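Local atomic coordinates of 3-hexulose-6-phosphate isomerase (Methanocaldococcus jannaschii, PDB entry 1JEO), a protein that catalyses the isomerization between D-arabino-hex-3-ulose 6-phosphate and fructose 6-phosphate in sugar phosphate metabolism. Residues A[40-46]-A[83-89]. Sequence-based numbering, arbitrary orientation.
Sequences AKKIFIF and DDLLILI
K42 and D84 form a salt bridge where both segments enter the sheet: K42 NZ lies 2.8 Å from D84 OD2, on the syn side of that oxygen. Bends at chi3 and chi4 bring NZ round to the carboxylate, while a weak bond from K42 N and a water engage D84 OD1. E81 shares both partners, its carboxylate pairing with K42 NZ and its backbone N with D84 OD2. A leucine at D84 would probably leave the ammonium of K42 with E81 as its remaining acidic mate and strip the backbone N of E81 of its acceptor. The F44 ring turns its edge to the same carboxylate, CE1 being 3.4 Å from D84 OD2.

The backbone ladder runs from L85 N to K42 O, through F44 N to L85 O (2.7 Å), to I89 N on F46 O.

Among the apolar contacts, I45 and I87 lie side by side, CD1 to CD1 3.9 Å, facing helices 24-39 and 49-64 together with I43 and L85. On the other face F44 CB meets L86 CD1 at 3.8 Å, and helix 96-106 covers L86 and L88. Parallel neighbouring strands between helices, I89 ending beside the inferred substrate-binding S51, typify the alpha/beta SIS fold.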
loop_
_atom_site.group_PDB
_atom_site.type_symbol
_atom_site.label_atom_id
_atom_site.label_comp_id
_atom_site.label_asym_id
_atom_site.label_seq_id
_atom_site.Cartn_x
_atom_site.Cartn_y
_atom_site.Cartn_z
ATOM N N ALA A 40 13.642 5.902 0.640
ATOM C CA ALA A 40 14.066 4.500 0.584
ATOM C C ALA A 40 14.947 4.183 -0.618
ATOM O O ALA A 40 14.827 4.819 -1.667
ATOM C CB ALA A 40 12.861 3.582 0.586
ATOM N N LYS A 41 15.842 3.209 -0.442
ATOM C CA LYS A 41 16.738 2.755 -1.504
ATOM C C LYS A 41 15.905 1.829 -2.404
ATOM O O LYS A 41 15.783 2.068 -3.605
ATOM C CB LYS A 41 17.942 2.009 -0.903
ATOM C CG LYS A 41 19.116 1.768 -1.855
ATOM C CD LYS A 41 19.894 3.046 -2.156
ATOM C CE LYS A 41 21.039 2.781 -3.127
ATOM N NZ LYS A 41 21.802 4.020 -3.456
ATOM N N LYS A 42 15.314 0.795 -1.799
ATOM C CA LYS A 42 14.449 -0.159 -2.502
ATOM C C LYS A 42 13.134 -0.268 -1.722
ATOM O O LYS A 42 13.120 -0.137 -0.496
ATOM C CB LYS A 42 15.100 -1.551 -2.646
ATOM C CG LYS A 42 16.524 -1.575 -3.225
ATOM C CD LYS A 42 17.016 -2.970 -3.630
ATOM C CE LYS A 42 17.109 -3.968 -2.472
ATOM N NZ LYS A 42 18.101 -3.643 -1.418
ATOM N N ILE A 43 12.025 -0.451 -2.441
ATOM C CA ILE A 43 10.698 -0.560 -1.825
ATOM C C ILE A 43 10.117 -1.956 -2.057
ATOM O O ILE A 43 10.052 -2.431 -3.190
ATOM C CB ILE A 43 9.722 0.531 -2.374
ATOM C CG1 ILE A 43 10.330 1.925 -2.173
ATOM C CG2 ILE A 43 8.375 0.478 -1.630
ATOM C CD1 ILE A 43 9.888 2.942 -3.168
ATOM N N PHE A 44 9.701 -2.600 -0.968
ATOM C CA PHE A 44 9.134 -3.950 -1.010
ATOM C C PHE A 44 7.667 -3.966 -0.611
ATOM O O PHE A 44 7.285 -3.387 0.403
ATOM C CB PHE A 44 9.913 -4.891 -0.082
ATOM C CG PHE A 44 11.314 -5.179 -0.535
ATOM C CD1 PHE A 44 12.342 -4.230 -0.354
ATOM C CD2 PHE A 44 11.626 -6.415 -1.123
ATOM C CE1 PHE A 44 13.668 -4.513 -0.750
ATOM C CE2 PHE A 44 12.952 -6.712 -1.526
ATOM C CZ PHE A 44 13.974 -5.758 -1.338
ATOM N N ILE A 45 6.843 -4.614 -1.430
ATOM C CA ILE A 45 5.409 -4.715 -1.163
ATOM C C ILE A 45 5.033 -6.192 -0.996
ATOM O O ILE A 45 5.556 -7.051 -1.704
ATOM C CB ILE A 45 4.534 -4.135 -2.335
ATOM C CG1 ILE A 45 5.109 -2.832 -2.916
ATOM C CG2 ILE A 45 3.073 -3.964 -1.885
ATOM C CD1 ILE A 45 5.103 -1.628 -2.025
ATOM N N PHE A 46 4.127 -6.471 -0.057
ATOM C CA PHE A 46 3.637 -7.831 0.178
ATOM C C PHE A 46 2.197 -7.848 0.681
ATOM O O PHE A 46 1.749 -6.948 1.399
ATOM C CB PHE A 46 4.539 -8.628 1.146
ATOM C CG PHE A 46 4.182 -10.104 1.248
ATOM C CD1 PHE A 46 4.264 -10.951 0.116
ATOM C CD2 PHE A 46 3.724 -10.648 2.465
ATOM C CE1 PHE A 46 3.894 -12.324 0.189
ATOM C CE2 PHE A 46 3.348 -12.021 2.555
ATOM C CZ PHE A 46 3.436 -12.859 1.411
ATOM N N ASP A 83 18.428 0.201 4.488
ATOM C CA ASP A 83 17.890 1.455 3.960
ATOM C C ASP A 83 16.621 1.265 3.123
ATOM O O ASP A 83 16.173 2.194 2.441
ATOM C CB ASP A 83 18.963 2.188 3.139
ATOM C CG ASP A 83 20.144 2.643 3.984
ATOM O OD1 ASP A 83 21.294 2.344 3.601
ATOM O OD2 ASP A 83 19.923 3.298 5.027
ATOM N N ASP A 84 16.031 0.073 3.212
ATOM C CA ASP A 84 14.820 -0.257 2.457
ATOM C C ASP A 84 13.510 -0.043 3.213
ATOM O O ASP A 84 13.502 0.203 4.423
ATOM C CB ASP A 84 14.892 -1.697 1.923
ATOM C CG ASP A 84 16.047 -1.920 0.957
ATOM O OD1 ASP A 84 16.577 -0.941 0.390
ATOM O OD2 ASP A 84 16.423 -3.089 0.748
ATOM N N LEU A 85 12.405 -0.150 2.478
ATOM C CA LEU A 85 11.062 0.027 3.018
ATOM C C LEU A 85 10.157 -1.156 2.667
ATOM O O LEU A 85 10.192 -1.653 1.546
ATOM C CB LEU A 85 10.450 1.322 2.458
ATOM C CG LEU A 85 8.977 1.654 2.715
ATOM C CD1 LEU A 85 8.730 1.953 4.179
ATOM C CD2 LEU A 85 8.572 2.817 1.857
ATOM N N LEU A 86 9.375 -1.606 3.644
ATOM C CA LEU A 86 8.421 -2.694 3.443
ATOM C C LEU A 86 7.006 -2.182 3.709
ATOM O O LEU A 86 6.742 -1.557 4.742
ATOM C CB LEU A 86 8.723 -3.895 4.358
ATOM C CG LEU A 86 7.744 -5.080 4.317
ATOM C CD1 LEU A 86 7.807 -5.835 2.990
ATOM C CD2 LEU A 86 8.021 -6.021 5.467
ATOM N N ILE A 87 6.117 -2.411 2.749
ATOM C CA ILE A 87 4.717 -2.011 2.865
ATOM C C ILE A 87 3.886 -3.300 2.854
ATOM O O ILE A 87 3.983 -4.113 1.928
ATOM C CB ILE A 87 4.285 -1.038 1.718
ATOM C CG1 ILE A 87 5.075 0.277 1.816
ATOM C CG2 ILE A 87 2.774 -0.749 1.780
ATOM C CD1 ILE A 87 4.968 1.197 0.610
ATOM N N LEU A 88 3.112 -3.493 3.920
ATOM C CA LEU A 88 2.259 -4.669 4.076
ATOM C C LEU A 88 0.795 -4.297 3.959
ATOM O O LEU A 88 0.360 -3.285 4.505
ATOM C CB LEU A 88 2.529 -5.358 5.422
ATOM C CG LEU A 88 3.951 -5.909 5.616
ATOM C CD1 LEU A 88 4.179 -6.329 7.037
ATOM C CD2 LEU A 88 4.225 -7.072 4.667
ATOM N N ILE A 89 0.061 -5.071 3.160
ATOM C CA ILE A 89 -1.368 -4.848 2.937
ATOM C C ILE A 89 -2.100 -6.099 3.405
ATOM O O ILE A 89 -1.880 -7.191 2.872
ATOM C CB ILE A 89 -1.674 -4.538 1.427
ATOM C CG1 ILE A 89 -0.912 -3.279 0.993
ATOM C CG2 ILE A 89 -3.182 -4.292 1.201
ATOM C CD1 ILE A 89 -0.693 -3.163 -0.477
HETATM O O HOH W 1 19.524 -1.066 0.079
#